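Local coordinates for protein isomaltodextranase (Arthrobacter globiformis, PDB 5AWO) that hydrolyses alpha-1,6-glucosidic linkages in polysaccharides such as dextran, removing isomaltose units one after another from the non-reducing chain ends, at residues A25-R33 with N234-V243; Y75-I84 with K118-W129. All coordinates share one frame; numbering follows the deposited sequence.

Contact 1 (A25-R33 with N234-V243)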
loop_
_atom_site.group_PDB
_atom_site.type_symbol
_atom_site.label_atom_id
_atom_site.label_comp_id
_atom_site.label_asym_id
_atom_site.label_seq_id
_atom_site.Cartn_x
_atom_site.Cartn_y
_atom_site.Cartn_z
ATOM N N ALA A 25 -12.422 2.796 -9.293
ATOM C CA ALA A 25 -12.655 3.438 -8.019
ATOM C C ALA A 25 -11.355 3.621 -7.207
ATOM O O ALA A 25 -11.417 3.880 -6.008
ATOM C CB ALA A 25 -13.681 2.656 -7.222
ATOM N N SER A 26 -10.204 3.488 -7.858
ATOM C CA SER A 26 -8.923 3.725 -7.193
ATOM C C SER A 26 -8.100 4.759 -7.929
ATOM O O SER A 26 -8.297 4.988 -9.132
ATOM C CB SER A 26 -8.143 2.419 -7.072
ATOM O OG SER A 26 -7.601 2.005 -8.322
ATOM N N ARG A 27 -7.188 5.405 -7.216
ATOM C CA ARG A 27 -6.270 6.355 -7.824
ATOM C C ARG A 27 -5.432 5.717 -8.910
ATOM O O ARG A 27 -5.102 6.365 -9.906
ATOM C CB ARG A 27 -5.372 6.974 -6.744
ATOM C CG ARG A 27 -4.160 7.740 -7.242
ATOM C CD ARG A 27 -3.470 8.438 -6.079
ATOM N NE ARG A 27 -2.035 8.524 -6.209
ATOM C CZ ARG A 27 -1.349 9.525 -6.748
ATOM N NH1 ARG A 27 -0.050 9.479 -6.779
ATOM N NH2 ARG A 27 -1.975 10.589 -7.284
ATOM N N ASN A 28 -5.053 4.453 -8.722
ATOM C CA ASN A 28 -4.474 3.664 -9.815
ATOM C C ASN A 28 -3.230 4.296 -10.401
ATOM O O ASN A 28 -3.032 4.325 -11.647
ATOM C CB ASN A 28 -5.584 3.499 -10.892
ATOM C CG ASN A 28 -5.228 2.541 -11.999
ATOM O OD1 ASN A 28 -4.656 1.464 -11.802
ATOM N ND2 ASN A 28 -5.615 2.926 -13.217
ATOM N N SER A 29 -2.358 4.796 -9.532
ATOM C CA SER A 29 -1.153 5.488 -9.963
ATOM C C SER A 29 -0.025 4.511 -10.339
ATOM O O SER A 29 -0.057 3.337 -10.012
ATOM C CB SER A 29 -0.645 6.412 -8.874
ATOM O OG SER A 29 0.167 5.671 -7.950
ATOM N N VAL A 30 1.011 5.049 -10.988
ATOM C CA VAL A 30 2.186 4.281 -11.314
ATOM C C VAL A 30 2.814 3.670 -10.047
ATOM O O VAL A 30 3.431 2.608 -10.106
ATOM C CB VAL A 30 3.196 5.160 -12.104
ATOM C CG1 VAL A 30 3.673 6.366 -11.314
ATOM C CG2 VAL A 30 4.343 4.335 -12.648
ATOM N N PHE A 31 2.668 4.344 -8.905
ATOM C CA PHE A 31 3.244 3.806 -7.670
ATOM C C PHE A 31 2.600 2.492 -7.253
ATOM O O PHE A 31 3.310 1.498 -7.003
ATOM C CB PHE A 31 3.120 4.819 -6.541
ATOM C CG PHE A 31 3.972 6.032 -6.747
ATOM C CD1 PHE A 31 5.330 6.022 -6.449
ATOM C CD2 PHE A 31 3.407 7.194 -7.241
ATOM C CE1 PHE A 31 6.106 7.144 -6.668
ATOM C CE2 PHE A 31 4.175 8.311 -7.442
ATOM C CZ PHE A 31 5.521 8.290 -7.157
ATOM N N THR A 32 1.286 2.437 -7.170
ATOM C CA THR A 32 0.654 1.202 -6.752
ATOM C C THR A 32 0.658 0.149 -7.854
ATOM O O THR A 32 0.576 -1.046 -7.580
ATOM C CB THR A 32 -0.784 1.395 -6.270
ATOM O OG1 THR A 32 -1.574 1.943 -7.338
ATOM C CG2 THR A 32 -0.839 2.297 -5.039
ATOM N N ARG A 33 0.712 0.582 -9.118
ATOM C CA ARG A 33 0.771 -0.383 -10.210
ATOM C C ARG A 33 2.123 -1.031 -10.406
ATOM O O ARG A 33 2.209 -2.137 -10.937
ATOM C CB ARG A 33 0.340 0.325 -11.502
ATOM C CG ARG A 33 -1.102 0.782 -11.481
ATOM C CD ARG A 33 -1.443 1.701 -12.659
ATOM N NE ARG A 33 -1.253 1.023 -13.941
ATOM C CZ ARG A 33 -2.154 0.223 -14.500
ATOM N NH1 ARG A 33 -3.328 -0.025 -13.938
ATOM N NH2 ARG A 33 -1.850 -0.386 -15.636
ATOM N N ASN A 234 -4.767 14.286 -4.664
ATOM C CA ASN A 234 -4.519 13.281 -5.696
ATOM C C ASN A 234 -4.167 13.956 -7.024
ATOM O O ASN A 234 -3.126 13.703 -7.601
ATOM C CB ASN A 234 -5.780 12.416 -5.810
ATOM C CG ASN A 234 -5.759 11.418 -6.937
ATOM O OD1 ASN A 234 -4.754 11.168 -7.584
ATOM N ND2 ASN A 234 -6.933 10.852 -7.172
ATOM N N GLU A 235 -5.035 14.855 -7.475
ATOM C CA GLU A 235 -4.783 15.533 -8.732
ATOM C C GLU A 235 -3.446 16.285 -8.740
ATOM O O GLU A 235 -2.684 16.230 -9.708
ATOM C CB GLU A 235 -5.939 16.491 -9.040
ATOM C CG GLU A 235 -5.755 17.257 -10.351
ATOM C CD GLU A 235 -6.916 18.186 -10.686
ATOM O OE1 GLU A 235 -7.353 18.952 -9.812
ATOM O OE2 GLU A 235 -7.396 18.156 -11.845
ATOM N N ALA A 236 -3.155 17.013 -7.666
ATOM C CA ALA A 236 -1.936 17.775 -7.587
ATOM C C ALA A 236 -0.668 16.918 -7.473
ATOM O O ALA A 236 0.405 17.310 -7.939
ATOM C CB ALA A 236 -2.026 18.744 -6.431
ATOM N N ALA A 237 -0.761 15.776 -6.782
ATOM C CA ALA A 237 0.392 14.879 -6.686
ATOM C C ALA A 237 0.700 14.249 -8.046
ATOM O O ALA A 237 1.857 13.974 -8.384
ATOM C CB ALA A 237 0.110 13.778 -5.657
ATOM N N GLY A 238 -0.355 13.977 -8.795
ATOM C CA GLY A 238 -0.183 13.323 -10.092
ATOM C C GLY A 238 0.607 12.030 -9.994
ATOM O O GLY A 238 0.486 11.305 -9.012
ATOM N N GLU A 239 1.414 11.748 -11.008
ATOM C CA GLU A 239 2.200 10.527 -11.092
ATOM C C GLU A 239 3.610 10.696 -10.553
ATOM O O GLU A 239 4.379 9.737 -10.546
ATOM C CB GLU A 239 2.272 10.061 -12.563
ATOM C CG GLU A 239 0.925 9.648 -13.085
ATOM C CD GLU A 239 0.445 8.325 -12.496
ATOM O OE1 GLU A 239 0.830 7.308 -13.040
ATOM O OE2 GLU A 239 -0.402 8.326 -11.593
ATOM N N ASP A 240 3.995 11.899 -10.154
ATOM C CA ASP A 240 5.371 12.159 -9.789
ATOM C C ASP A 240 5.646 11.983 -8.302
ATOM O O ASP A 240 6.773 11.730 -7.915
ATOM C CB ASP A 240 5.829 13.555 -10.263
ATOM C CG ASP A 240 6.085 13.598 -11.777
ATOM O OD1 ASP A 240 5.469 12.832 -12.495
ATOM O OD2 ASP A 240 6.909 14.389 -12.240
ATOM N N MET A 241 4.610 12.144 -7.483
ATOM C CA MET A 241 4.761 12.129 -6.025
ATOM C C MET A 241 3.751 11.173 -5.422
ATOM O O MET A 241 2.566 11.180 -5.724
ATOM C CB MET A 241 4.566 13.524 -5.443
ATOM C CG MET A 241 4.986 13.593 -3.966
ATOM S SD MET A 241 5.114 15.301 -3.366
ATOM C CE MET A 241 3.350 15.653 -3.453
ATOM N N GLU A 242 4.280 10.289 -4.568
ATOM C CA GLU A 242 3.493 9.252 -3.912
ATOM C C GLU A 242 2.729 9.812 -2.715
ATOM O O GLU A 242 3.271 10.571 -1.921
ATOM C CB GLU A 242 4.441 8.115 -3.476
ATOM C CG GLU A 242 3.728 6.827 -3.056
ATOM C CD GLU A 242 4.651 5.615 -3.033
ATOM O OE1 GLU A 242 5.853 5.765 -2.729
ATOM O OE2 GLU A 242 4.123 4.522 -3.339
ATOM N N VAL A 243 1.465 9.423 -2.607
ATOM C CA VAL A 243 0.558 9.967 -1.599
ATOM C C VAL A 243 0.360 8.921 -0.489
ATOM O O VAL A 243 -0.306 7.901 -0.710
ATOM C CB VAL A 243 -0.798 10.355 -2.249
ATOM C CG1 VAL A 243 -1.820 10.812 -1.220
ATOM C CG2 VAL A 243 -0.617 11.450 -3.321
HETATM O O HOH W 1 -3.471 7.282 -12.199
#
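Arg-27 reaches across to Asn-234 and Gly-238, tying the chain just before helix 30-34 to the last turn of helix 223-237 and the loop that leads on to strand 242-245 of the (beta/alpha)8 barrel. From CB, a chi1 of 167°, with CG opposite the backbone N, aims the chain at Asn-234, and a bend at chi3 then turns the guanidinium toward Gly-238 O. CG of Arg-27 lies 3.5 Å from OD1 of Asn-234, and CD of Arg-27 passes the same oxygen at 3.4 Å. Within the guanidinium, NE pairs in a salt bridge with Asp-262, by close similarity the probable proton donor, while the two terminal nitrogens serve the other acceptors: NH2 of Arg-27 donates to Asn-234 OD1 at 2.9 Å, a fairly straight bond (163°) in the guanidinium plane, and NH1 of Arg-27 meets Gly-238 O at 2.9 Å. A weak second bond from NH2 also grips Gly-238 O, and Val-243 CG2 sits over one guanidinium face. A leucine here would probably leave Gly-238 O and Asn-234 OD1 without these donors and Asp-262 without its arginine partner.

Farther along, Ser-29 is the N-cap of helix 30-34, its OG accepting weakly from Phe-31 N and also bonded to Asp-262. Glu-239 approaches this helix start, OE1 accepting from Val-30 N at 3.1 Å on the syn side, out of the carboxylate plane; the same oxygen forms a salt bridge with Arg-553 in the carbohydrate-binding region. Phe-31 closes the contact with a CH-pi interaction: Glu-242 CB stands 3.6 Å from the ring centroid, only 7° off its normal.

Contact 2 (Y75-I84 with K118-W129). With ACT (acetate ion), chain C.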
loop_
_atom_site.group_PDB
_atom_site.type_symbol
_atom_site.label_atom_id
_atom_site.label_comp_id
_atom_site.label_asym_id
_atom_site.label_seq_id
_atom_site.Cartn_x
_atom_site.Cartn_y
_atom_site.Cartn_z
ATOM N N TYR A 75 17.534 2.369 0.345
ATOM C CA TYR A 75 16.846 3.236 1.311
ATOM C C TYR A 75 17.349 4.648 1.021
ATOM O O TYR A 75 18.181 5.175 1.744
ATOM C CB TYR A 75 17.135 2.820 2.760
ATOM C CG TYR A 75 16.669 1.424 3.103
ATOM C CD1 TYR A 75 17.488 0.328 2.896
ATOM C CD2 TYR A 75 15.420 1.203 3.683
ATOM C CE1 TYR A 75 17.079 -0.941 3.232
ATOM C CE2 TYR A 75 15.000 -0.079 4.007
ATOM C CZ TYR A 75 15.834 -1.130 3.805
ATOM O OH TYR A 75 15.406 -2.375 4.155
ATOM N N ASP A 76 16.812 5.242 -0.036
ATOM C CA ASP A 76 17.403 6.494 -0.539
ATOM C C ASP A 76 16.515 7.689 -0.388
ATOM O O ASP A 76 16.832 8.733 -0.910
ATOM C CB ASP A 76 17.883 6.345 -1.975
ATOM C CG ASP A 76 16.823 5.904 -2.902
ATOM O OD1 ASP A 76 15.644 6.010 -2.558
ATOM O OD2 ASP A 76 17.166 5.413 -4.010
ATOM N N ILE A 77 15.401 7.540 0.326
ATOM C CA ILE A 77 14.585 8.675 0.781
ATOM C C ILE A 77 14.804 8.914 2.276
ATOM O O ILE A 77 14.690 7.973 3.057
ATOM C CB ILE A 77 13.100 8.394 0.523
ATOM C CG1 ILE A 77 12.788 8.288 -0.977
ATOM C CG2 ILE A 77 12.223 9.438 1.212
ATOM C CD1 ILE A 77 11.431 7.689 -1.276
ATOM N N ALA A 78 15.138 10.147 2.669
ATOM C CA ALA A 78 15.185 10.572 4.058
ATOM C C ALA A 78 13.949 11.410 4.301
ATOM O O ALA A 78 13.749 12.452 3.641
ATOM C CB ALA A 78 16.431 11.383 4.346
ATOM N N CYS A 79 13.075 10.936 5.180
ATOM C CA CYS A 79 11.742 11.514 5.354
ATOM C C CYS A 79 11.571 12.173 6.704
ATOM O O CYS A 79 11.904 11.586 7.744
ATOM C CB CYS A 79 10.697 10.412 5.213
ATOM S SG CYS A 79 8.951 10.935 5.114
ATOM N N THR A 80 11.070 13.398 6.716
ATOM C CA THR A 80 10.715 14.052 7.951
ATOM C C THR A 80 9.432 13.454 8.539
ATOM O O THR A 80 8.818 12.545 7.990
ATOM C CB THR A 80 10.594 15.578 7.742
ATOM O OG1 THR A 80 9.508 15.855 6.851
ATOM C CG2 THR A 80 11.873 16.156 7.148
ATOM N N ASP A 81 9.064 13.972 9.705
ATOM C CA ASP A 81 7.870 13.523 10.396
ATOM C C ASP A 81 7.190 14.696 11.099
ATOM O O ASP A 81 7.257 15.837 10.597
ATOM C CB ASP A 81 8.194 12.339 11.331
ATOM C CG ASP A 81 6.984 11.453 11.565
ATOM O OD1 ASP A 81 6.513 10.806 10.606
ATOM O OD2 ASP A 81 6.502 11.479 12.731
ATOM N N GLY A 82 6.459 14.455 12.179
ATOM C CA GLY A 82 5.705 15.462 12.869
ATOM C C GLY A 82 6.539 16.352 13.764
ATOM O O GLY A 82 7.699 16.611 13.464
ATOM N N TRP A 83 5.921 16.841 14.834
ATOM C CA TRP A 83 6.501 17.857 15.689
ATOM C C TRP A 83 6.792 19.091 14.832
ATOM O O TRP A 83 7.886 19.644 14.903
ATOM C CB TRP A 83 7.747 17.345 16.436
ATOM C CG TRP A 83 7.369 16.270 17.397
ATOM C CD1 TRP A 83 7.075 16.425 18.718
ATOM C CD2 TRP A 83 7.210 14.880 17.110
ATOM N NE1 TRP A 83 6.747 15.211 19.288
ATOM C CE2 TRP A 83 6.822 14.249 18.317
ATOM C CE3 TRP A 83 7.344 14.100 15.960
ATOM C CZ2 TRP A 83 6.549 12.881 18.394
ATOM C CZ3 TRP A 83 7.077 12.713 16.049
ATOM C CH2 TRP A 83 6.697 12.133 17.255
ATOM N N ILE A 84 5.798 19.489 14.032
ATOM C CA ILE A 84 5.919 20.620 13.089
ATOM C C ILE A 84 5.195 21.893 13.481
ATOM O O ILE A 84 5.167 22.859 12.695
ATOM C CB ILE A 84 5.647 20.225 11.605
ATOM C CG1 ILE A 84 4.317 19.473 11.392
ATOM C CG2 ILE A 84 6.799 19.398 11.068
ATOM C CD1 ILE A 84 3.076 20.202 11.836
ATOM N N LYS A 118 22.993 10.753 -3.719
ATOM C CA LYS A 118 22.132 9.802 -4.435
ATOM C C LYS A 118 20.834 9.484 -3.652
ATOM O O LYS A 118 20.312 8.370 -3.707
ATOM C CB LYS A 118 22.869 8.494 -4.767
ATOM C CG LYS A 118 24.247 8.642 -5.416
ATOM C CD LYS A 118 24.934 7.280 -5.522
ATOM C CE LYS A 118 26.436 7.394 -5.669
ATOM N NZ LYS A 118 26.828 8.099 -6.915
ATOM N N MET A 119 20.315 10.500 -2.968
ATOM C CA MET A 119 19.134 10.344 -2.112
ATOM C C MET A 119 18.116 11.436 -2.439
ATOM O O MET A 119 18.422 12.416 -3.148
ATOM C CB MET A 119 19.557 10.436 -0.657
ATOM C CG MET A 119 20.415 9.264 -0.200
ATOM S SD MET A 119 20.913 9.334 1.503
ATOM C CE MET A 119 19.346 9.017 2.330
ATOM N N LYS A 120 16.912 11.264 -1.891
ATOM C CA LYS A 120 15.774 12.146 -2.124
ATOM C C LYS A 120 15.133 12.525 -0.794
ATOM O O LYS A 120 15.274 11.822 0.221
ATOM C CB LYS A 120 14.746 11.467 -3.012
ATOM C CG LYS A 120 15.269 11.150 -4.416
ATOM C CD LYS A 120 14.336 10.249 -5.213
ATOM C CE LYS A 120 15.125 9.341 -6.167
ATOM N NZ LYS A 120 14.339 8.391 -7.014
ATOM N N LEU A 121 14.442 13.656 -0.799
ATOM C CA LEU A 121 13.701 14.152 0.348
ATOM C C LEU A 121 12.279 13.638 0.394
ATOM O O LEU A 121 11.527 13.771 -0.557
ATOM C CB LEU A 121 13.633 15.683 0.257
ATOM C CG LEU A 121 12.874 16.418 1.360
ATOM C CD1 LEU A 121 13.548 16.269 2.708
ATOM C CD2 LEU A 121 12.721 17.887 0.979
ATOM N N GLY A 122 11.891 13.073 1.545
ATOM C CA GLY A 122 10.501 12.762 1.834
ATOM C C GLY A 122 9.968 13.737 2.849
ATOM O O GLY A 122 10.664 14.116 3.788
ATOM N N VAL A 123 8.738 14.218 2.619
ATOM C CA VAL A 123 8.151 15.215 3.488
ATOM C C VAL A 123 6.874 14.730 4.170
ATOM O O VAL A 123 5.971 14.235 3.513
ATOM C CB VAL A 123 7.854 16.528 2.736
ATOM C CG1 VAL A 123 7.075 17.503 3.620
ATOM C CG2 VAL A 123 9.159 17.178 2.311
ATOM N N TYR A 124 6.844 14.930 5.479
ATOM C CA TYR A 124 5.612 14.798 6.276
ATOM C C TYR A 124 4.936 16.162 6.353
ATOM O O TYR A 124 5.481 17.110 6.910
ATOM C CB TYR A 124 5.979 14.296 7.655
ATOM C CG TYR A 124 4.882 14.230 8.698
ATOM C CD1 TYR A 124 4.417 15.366 9.354
ATOM C CD2 TYR A 124 4.361 13.003 9.105
ATOM C CE1 TYR A 124 3.436 15.302 10.330
ATOM C CE2 TYR A 124 3.413 12.948 10.112
ATOM C CZ TYR A 124 2.960 14.089 10.716
ATOM O OH TYR A 124 1.991 14.039 11.714
ATOM N N TYR A 125 3.795 16.294 5.708
ATOM C CA TYR A 125 2.938 17.457 5.933
ATOM C C TYR A 125 1.540 17.177 5.434
ATOM O O TYR A 125 1.334 16.389 4.538
ATOM C CB TYR A 125 3.493 18.747 5.266
ATOM C CG TYR A 125 3.155 19.971 6.088
ATOM C CD1 TYR A 125 3.846 20.252 7.265
ATOM C CD2 TYR A 125 2.157 20.872 5.682
ATOM C CE1 TYR A 125 3.523 21.337 8.058
ATOM C CE2 TYR A 125 1.819 21.949 6.477
ATOM C CZ TYR A 125 2.515 22.198 7.649
ATOM O OH TYR A 125 2.166 23.287 8.416
ATOM N N ASN A 126 0.583 17.879 6.037
ATOM C CA ASN A 126 -0.807 17.795 5.625
ATOM C C ASN A 126 -1.153 19.141 5.001
ATOM O O ASN A 126 -1.115 20.152 5.686
ATOM C CB ASN A 126 -1.709 17.476 6.825
ATOM C CG ASN A 126 -3.145 17.234 6.421
ATOM O OD1 ASN A 126 -3.642 17.881 5.476
ATOM N ND2 ASN A 126 -3.839 16.306 7.096
ATOM N N PRO A 127 -1.487 19.150 3.698
ATOM C CA PRO A 127 -1.695 20.445 3.022
ATOM C C PRO A 127 -3.010 21.121 3.365
ATOM O O PRO A 127 -3.291 22.205 2.809
ATOM C CB PRO A 127 -1.616 20.080 1.565
ATOM C CG PRO A 127 -2.161 18.681 1.521
ATOM C CD PRO A 127 -1.666 18.026 2.777
ATOM N N LEU A 128 -3.798 20.541 4.274
ATOM C CA LEU A 128 -4.924 21.241 4.865
ATOM C C LEU A 128 -4.579 21.957 6.163
ATOM O O LEU A 128 -5.461 22.554 6.804
ATOM C CB LEU A 128 -6.149 20.330 5.036
ATOM C CG LEU A 128 -7.037 20.489 3.778
ATOM C CD1 LEU A 128 -6.463 19.758 2.593
ATOM C CD2 LEU A 128 -8.435 19.987 4.048
ATOM N N TRP A 129 -3.320 21.901 6.579
ATOM C CA TRP A 129 -2.850 22.702 7.684
ATOM C C TRP A 129 -2.534 24.092 7.162
ATOM O O TRP A 129 -1.886 24.229 6.101
ATOM C CB TRP A 129 -1.609 22.118 8.381
ATOM C CG TRP A 129 -1.897 20.965 9.304
ATOM C CD1 TRP A 129 -3.007 20.772 10.048
ATOM C CD2 TRP A 129 -1.033 19.866 9.571
ATOM N NE1 TRP A 129 -2.893 19.588 10.774
ATOM C CE2 TRP A 129 -1.692 19.017 10.483
ATOM C CE3 TRP A 129 0.246 19.518 9.134
ATOM C CZ2 TRP A 129 -1.113 17.843 10.968
ATOM C CZ3 TRP A 129 0.808 18.334 9.584
ATOM C CH2 TRP A 129 0.126 17.506 10.496
HETATM C C ACT C . 2.158 17.986 14.855
HETATM O O ACT C . 1.596 18.230 15.926
HETATM O OXT ACT C . 3.296 18.378 14.664
HETATM C CH3 ACT C . 1.454 17.158 13.831
HETATM O O HOH W 2 18.028 8.508 -5.240
HETATM O O HOH W 3 7.873 17.405 8.290
HETATM O O HOH W 4 3.928 23.879 10.321
#
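The backbone of Asp-81 and Gly-82 lies over one face of the Tyr-124 ring, with Gly-82 N 3.5 Å above its centre and Asp-81 C nearer the rim. Gly-82 CA adds a CH-pi contact on the same face, 3.9 Å from the centroid of the Tyr-124 ring. Ile-84 CG1 and the methyl of an acetate ion, probably from the crystallisation liquor, stand at the edge. A trans chi1 of 173° swings the ring across to the Asp-81 and Gly-82 backbone, and its OH bonds to Asp-201, by close similarity the catalytic nucleophile. Trp-129 CE3 covers one face of the Tyr-125 ring, while Asn-126 CB lies on one face of Trp-129, toward the rim. The Ile-84 side chain crosses that of Trp-129 at about a right angle, CD1 of Ile-84 lying 3.7 Å from CZ3 of Trp-129; Ile-84 N donates a hydrogen bond to acetate OXT at 2.8 Å.

Thr-80 links this aromatic group to the sheet. Its OG1 accepts from Tyr-124 N at 3.1 Å in an almost straight bond (176°) and gives its own proton to a water that in turn donates to Asp-81 O and Tyr-124 O. Before it runs a parallel ladder: Lys-120 N to Asp-76 O, Ala-78 N to Lys-120 O, Gly-122 N to Ala-78 O at 2.9 Å, and Thr-80 N to Gly-122 O. Gly-122 pairs closely with Cys-79, their CA atoms 3.9 Å apart; a CB on Gly-122 would run into Ile-77 CG2.

Strands 77-79 and 120-124 are consecutive in the barrel, joined by a beta-alpha-beta crossover through helix 107-116, whose Leu-114 touches Ala-78 and Met-119 and whose Trp-107 touches Thr-80 and Leu-121. Strand 39-42 flanks 77-79, and strand 197-200 flanks 120-124.

How the contacts relate
Both contacts belong to the catalytic barrel and reach its eight-stranded parallel sheet, with centres 17 Å apart and nearest atoms about 6 Å apart, so they do not touch. Contact 2 is nested along the chain inside the loop closed by contact 1. In the sheet, strand 197-200 separates strand 242-245 of contact 1 from strand 120-124 of contact 2. Contact 1 involves the entry to strand 242-245, where the N-terminal chain is anchored and the carbohydrate-binding region is also reached. Contact 2 follows two neighbouring strands to their C-terminal ends, the side on which barrels of this type carry their active sites, and there meets the probable nucleophile.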